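Local coordinates for acinetobacter secreted protease CpaA (Acinetobacter nosocomialis M2, PDB 6O38), which probably acts as a secreted zinc metalloprotease, exported by type II secretion and bound by its chaperone CpaB, at residues W472-G484 against E499-S511. Numbering follows the deposited sequence.
With ZN (zinc ion), chain M.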
loop_
_atom_site.group_PDB
_atom_site.type_symbol
_atom_site.label_atom_id
_atom_site.label_comp_id
_atom_site.label_asym_id
_atom_site.label_seq_id
_atom_site.Cartn_x
_atom_site.Cartn_y
_atom_site.Cartn_z
ATOM N N TRP A 472 -22.646 -9.317 -3.382
ATOM C CA TRP A 472 -23.518 -9.316 -4.548
ATOM C C TRP A 472 -23.708 -7.889 -5.042
ATOM O O TRP A 472 -23.834 -6.960 -4.241
ATOM C CB TRP A 472 -24.879 -9.947 -4.233
ATOM C CG TRP A 472 -24.801 -11.407 -3.910
ATOM C CD1 TRP A 472 -24.818 -11.972 -2.668
ATOM C CD2 TRP A 472 -24.676 -12.488 -4.841
ATOM N NE1 TRP A 472 -24.721 -13.339 -2.770
ATOM C CE2 TRP A 472 -24.631 -13.680 -4.093
ATOM C CE3 TRP A 472 -24.600 -12.563 -6.235
ATOM C CZ2 TRP A 472 -24.515 -14.934 -4.691
ATOM C CZ3 TRP A 472 -24.486 -13.807 -6.828
ATOM C CH2 TRP A 472 -24.445 -14.976 -6.057
ATOM N N ALA A 473 -23.738 -7.730 -6.367
ATOM C CA ALA A 473 -23.966 -6.434 -6.997
ATOM C C ALA A 473 -24.267 -6.600 -8.482
ATOM O O ALA A 473 -23.576 -7.351 -9.179
ATOM C CB ALA A 473 -22.758 -5.515 -6.807
ATOM N N TRP A 474 -25.296 -5.913 -8.971
ATOM C CA TRP A 474 -25.615 -5.951 -10.391
ATOM C C TRP A 474 -24.520 -5.271 -11.205
ATOM O O TRP A 474 -24.024 -4.202 -10.839
ATOM C CB TRP A 474 -26.963 -5.276 -10.649
ATOM C CG TRP A 474 -28.091 -5.884 -9.874
ATOM C CD1 TRP A 474 -28.649 -5.401 -8.726
ATOM C CD2 TRP A 474 -28.808 -7.083 -10.195
ATOM N NE1 TRP A 474 -29.664 -6.230 -8.308
ATOM C CE2 TRP A 474 -29.782 -7.269 -9.193
ATOM C CE3 TRP A 474 -28.719 -8.018 -11.231
ATOM C CZ2 TRP A 474 -30.660 -8.352 -9.196
ATOM C CZ3 TRP A 474 -29.590 -9.093 -11.231
ATOM C CH2 TRP A 474 -30.549 -9.250 -10.221
ATOM N N ILE A 475 -24.146 -5.896 -12.318
ATOM C CA ILE A 475 -23.076 -5.398 -13.175
ATOM C C ILE A 475 -23.656 -4.401 -14.167
ATOM O O ILE A 475 -24.672 -4.677 -14.817
ATOM C CB ILE A 475 -22.369 -6.554 -13.901
ATOM C CG1 ILE A 475 -21.801 -7.547 -12.886
ATOM C CG2 ILE A 475 -21.270 -6.018 -14.805
ATOM C CD1 ILE A 475 -20.838 -8.550 -13.480
ATOM N N ASN A 476 -23.007 -3.239 -14.287
ATOM C CA ASN A 476 -23.421 -2.178 -15.205
ATOM C C ASN A 476 -24.866 -1.766 -14.918
ATOM O O ASN A 476 -25.746 -1.803 -15.780
ATOM C CB ASN A 476 -23.239 -2.611 -16.665
ATOM C CG ASN A 476 -23.323 -1.449 -17.634
ATOM O OD1 ASN A 476 -22.967 -0.319 -17.300
ATOM N ND2 ASN A 476 -23.794 -1.722 -18.846
ATOM N N ALA A 477 -25.088 -1.361 -13.671
ATOM C CA ALA A 477 -26.436 -1.223 -13.142
ATOM C C ALA A 477 -27.091 0.064 -13.624
ATOM O O ALA A 477 -26.471 1.132 -13.615
ATOM C CB ALA A 477 -26.402 -1.251 -11.614
ATOM N N SER A 478 -28.346 -0.047 -14.052
ATOM C CA SER A 478 -29.183 1.122 -14.262
ATOM C C SER A 478 -29.567 1.729 -12.913
ATOM O O SER A 478 -29.185 1.239 -11.847
ATOM C CB SER A 478 -30.424 0.747 -15.070
ATOM O OG SER A 478 -31.217 -0.198 -14.375
ATOM N N ALA A 479 -30.326 2.827 -12.965
ATOM C CA ALA A 479 -30.821 3.435 -11.733
ATOM C C ALA A 479 -31.639 2.440 -10.917
ATOM O O ALA A 479 -31.594 2.453 -9.680
ATOM C CB ALA A 479 -31.648 4.678 -12.054
ATOM N N TYR A 480 -32.390 1.567 -11.592
ATOM C CA TYR A 480 -33.188 0.571 -10.887
ATOM C C TYR A 480 -32.323 -0.494 -10.224
ATOM O O TYR A 480 -32.682 -1.003 -9.155
ATOM C CB TYR A 480 -34.181 -0.078 -11.851
ATOM C CG TYR A 480 -34.961 -1.221 -11.245
ATOM C CD1 TYR A 480 -35.974 -0.985 -10.326
ATOM C CD2 TYR A 480 -34.684 -2.537 -11.595
ATOM C CE1 TYR A 480 -36.689 -2.028 -9.770
ATOM C CE2 TYR A 480 -35.394 -3.586 -11.042
ATOM C CZ TYR A 480 -36.395 -3.326 -10.132
ATOM O OH TYR A 480 -37.105 -4.368 -9.580
ATOM N N ASN A 481 -31.188 -0.842 -10.829
ATOM C CA ASN A 481 -30.341 -1.921 -10.339
ATOM C C ASN A 481 -29.143 -1.423 -9.541
ATOM O O ASN A 481 -28.280 -2.227 -9.175
ATOM C CB ASN A 481 -29.858 -2.784 -11.507
ATOM C CG ASN A 481 -30.965 -3.626 -12.107
ATOM O OD1 ASN A 481 -31.691 -4.316 -11.394
ATOM N ND2 ASN A 481 -31.097 -3.576 -13.428
HETATM N N MSE A 482 -29.073 -0.128 -9.256
HETATM C CA MSE A 482 -27.929 0.430 -8.547
HETATM C C MSE A 482 -27.970 0.053 -7.070
HETATM O O MSE A 482 -28.378 0.852 -6.227
HETATM C CB MSE A 482 -27.888 1.951 -8.707
HETATM C CG MSE A 482 -26.595 2.590 -8.232
HETATM SE SE MSE A 482 -25.052 2.016 -9.273
HETATM C CE MSE A 482 -23.641 2.745 -8.142
ATOM N N ILE A 483 -27.550 -1.172 -6.761
ATOM C CA ILE A 483 -27.560 -1.671 -5.389
ATOM C C ILE A 483 -26.442 -2.693 -5.234
ATOM O O ILE A 483 -26.158 -3.470 -6.150
ATOM C CB ILE A 483 -28.938 -2.268 -5.020
ATOM C CG1 ILE A 483 -28.963 -2.720 -3.557
ATOM C CG2 ILE A 483 -29.303 -3.416 -5.951
ATOM C CD1 ILE A 483 -30.330 -3.149 -3.075
ATOM N N GLY A 484 -25.796 -2.674 -4.068
ATOM C CA GLY A 484 -24.754 -3.631 -3.761
ATOM C C GLY A 484 -24.860 -4.071 -2.315
ATOM O O GLY A 484 -25.455 -3.386 -1.478
ATOM N N GLU A 499 -17.818 -4.540 -4.961
ATOM C CA GLU A 499 -19.206 -4.566 -5.408
ATOM C C GLU A 499 -19.571 -3.293 -6.162
ATOM O O GLU A 499 -20.312 -3.343 -7.151
ATOM C CB GLU A 499 -20.139 -4.776 -4.214
ATOM C CG GLU A 499 -19.854 -6.044 -3.419
ATOM C CD GLU A 499 -19.846 -7.299 -4.279
ATOM O OE1 GLU A 499 -19.030 -8.203 -4.005
ATOM O OE2 GLU A 499 -20.647 -7.380 -5.235
ATOM N N VAL A 500 -19.070 -2.142 -5.708
ATOM C CA VAL A 500 -19.317 -0.892 -6.424
ATOM C C VAL A 500 -18.669 -0.935 -7.802
ATOM O O VAL A 500 -19.213 -0.404 -8.779
ATOM C CB VAL A 500 -18.818 0.306 -5.592
ATOM C CG1 VAL A 500 -18.804 1.580 -6.426
ATOM C CG2 VAL A 500 -19.687 0.489 -4.356
ATOM N N GLY A 501 -17.503 -1.578 -7.905
ATOM C CA GLY A 501 -16.901 -1.797 -9.211
ATOM C C GLY A 501 -17.821 -2.539 -10.159
ATOM O O GLY A 501 -17.920 -2.196 -11.340
ATOM N N HIS A 502 -18.505 -3.570 -9.656
ATOM C CA HIS A 502 -19.505 -4.263 -10.463
ATOM C C HIS A 502 -20.616 -3.310 -10.888
ATOM O O HIS A 502 -21.007 -3.277 -12.060
ATOM C CB HIS A 502 -20.081 -5.449 -9.687
ATOM C CG HIS A 502 -19.205 -6.662 -9.692
ATOM N ND1 HIS A 502 -18.806 -7.286 -10.854
ATOM C CD2 HIS A 502 -18.657 -7.372 -8.678
ATOM C CE1 HIS A 502 -18.047 -8.326 -10.556
ATOM N NE2 HIS A 502 -17.941 -8.399 -9.241
ATOM N N ASN A 503 -21.137 -2.526 -9.938
ATOM C CA ASN A 503 -22.173 -1.547 -10.258
ATOM C C ASN A 503 -21.715 -0.588 -11.350
ATOM O O ASN A 503 -22.511 -0.178 -12.202
ATOM C CB ASN A 503 -22.569 -0.772 -9.002
ATOM C CG ASN A 503 -23.434 -1.587 -8.060
ATOM O OD1 ASN A 503 -24.011 -2.602 -8.449
ATOM N ND2 ASN A 503 -23.532 -1.141 -6.813
ATOM N N LEU A 504 -20.432 -0.224 -11.343
ATOM C CA LEU A 504 -19.902 0.698 -12.339
ATOM C C LEU A 504 -19.731 0.053 -13.708
ATOM O O LEU A 504 -19.515 0.773 -14.688
ATOM C CB LEU A 504 -18.564 1.267 -11.862
ATOM C CG LEU A 504 -18.640 2.295 -10.731
ATOM C CD1 LEU A 504 -17.264 2.566 -10.149
ATOM C CD2 LEU A 504 -19.267 3.585 -11.233
ATOM N N GLY A 505 -19.818 -1.266 -13.797
ATOM C CA GLY A 505 -19.736 -1.967 -15.055
ATOM C C GLY A 505 -18.525 -2.864 -15.234
ATOM O O GLY A 505 -18.170 -3.165 -16.380
ATOM N N LEU A 506 -17.890 -3.298 -14.151
ATOM C CA LEU A 506 -16.648 -4.052 -14.221
ATOM C C LEU A 506 -16.903 -5.536 -13.984
ATOM O O LEU A 506 -17.827 -5.924 -13.265
ATOM C CB LEU A 506 -15.639 -3.527 -13.199
ATOM C CG LEU A 506 -15.280 -2.048 -13.335
ATOM C CD1 LEU A 506 -14.238 -1.651 -12.304
ATOM C CD2 LEU A 506 -14.797 -1.742 -14.743
ATOM N N TYR A 507 -16.066 -6.362 -14.602
ATOM C CA TYR A 507 -16.127 -7.808 -14.469
ATOM C C TYR A 507 -14.841 -8.314 -13.826
ATOM O O TYR A 507 -13.868 -7.574 -13.657
ATOM C CB TYR A 507 -16.343 -8.477 -15.834
ATOM C CG TYR A 507 -17.623 -8.071 -16.530
ATOM C CD1 TYR A 507 -17.699 -6.884 -17.249
ATOM C CD2 TYR A 507 -18.754 -8.875 -16.472
ATOM C CE1 TYR A 507 -18.866 -6.509 -17.887
ATOM C CE2 TYR A 507 -19.925 -8.507 -17.108
ATOM C CZ TYR A 507 -19.976 -7.324 -17.814
ATOM O OH TYR A 507 -21.140 -6.954 -18.448
ATOM N N HIS A 508 -14.845 -9.593 -13.460
ATOM C CA HIS A 508 -13.664 -10.197 -12.862
ATOM C C HIS A 508 -12.578 -10.405 -13.914
ATOM O O HIS A 508 -12.810 -10.309 -15.123
ATOM C CB HIS A 508 -14.016 -11.527 -12.196
ATOM C CG HIS A 508 -14.841 -11.384 -10.955
ATOM N ND1 HIS A 508 -15.698 -12.367 -10.514
ATOM C CD2 HIS A 508 -14.932 -10.374 -10.058
ATOM C CE1 HIS A 508 -16.286 -11.968 -9.400
ATOM N NE2 HIS A 508 -15.838 -10.762 -9.102
ATOM N N ASN A 509 -11.367 -10.683 -13.432
ATOM C CA ASN A 509 -10.253 -10.977 -14.322
ATOM C C ASN A 509 -10.572 -12.186 -15.194
ATOM O O ASN A 509 -11.261 -13.121 -14.775
ATOM C CB ASN A 509 -8.980 -11.230 -13.512
ATOM C CG ASN A 509 -9.158 -12.317 -12.471
ATOM O OD1 ASN A 509 -9.845 -12.126 -11.466
ATOM N ND2 ASN A 509 -8.536 -13.468 -12.704
ATOM N N GLY A 510 -10.061 -12.162 -16.424
ATOM C CA GLY A 510 -10.353 -13.193 -17.393
ATOM C C GLY A 510 -11.561 -12.922 -18.262
ATOM O O GLY A 510 -11.742 -13.609 -19.276
ATOM N N SER A 511 -12.396 -11.953 -17.894
ATOM C CA SER A 511 -13.577 -11.625 -18.680
ATOM C C SER A 511 -13.189 -11.089 -20.053
ATOM O O SER A 511 -12.124 -10.495 -20.240
ATOM C CB SER A 511 -14.435 -10.597 -17.946
ATOM O OG SER A 511 -15.574 -10.243 -18.710
HETATM ZN ZN ZN M . -17.366 -9.940 -7.953
#
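The carbonyl oxygen of H502 is gripped by two amides: N476 N donates across the contact at 3.0 Å, with an N-H...O angle of 156°, and G505 N, just past the helix, bonds back to it. One residue on, A477 N reaches N503 O at 3.2 Å, and through these two N-H...O bonds the loop meets the last helical turn backbone to backbone; the CA-H of I475, pointing at H502 O, accompanies them. Both bonds use carbonyls of the turn that G505, with positive phi (114°), closes as a Schellman motif; L506 N completes it by bonding back to G501 O. This helix carries the HExxH sequence of zinc metallopeptidases, consistent with the reprolysin-like family: H502 NE2 and H508 NE2 each lie 2.1 Å from the zinc ion, and H498 and D170 of the chaperone CpaB chain complete its shell. The chaperone aspartate therefore occupies the metal site directly. On the side of H502 away from the metal, ND1 makes a weak bond to L506 O, probably helping, together with the zinc bond at NE2, to set the ring's rotation, while I475 CD1 packs 3.6 Å from ND1. I475 projects its CG2 anti to the backbone N, placing that methyl over one face of the Y507 ring in a CH-pi contact, 3.8 Å from the centroid and 23° off the normal; CD1 touches the same ring at CD2 and CE2. A473 CB lies against CB of both E499 and H502, and the E499 carboxylate runs alongside the W472-A473 peptide. Further along the helix, at N503, the selenomethionine M482 bends at chi2 and lays SE 3.7 Å from N503 CB; I568 of helix 557-569 also packs against M482.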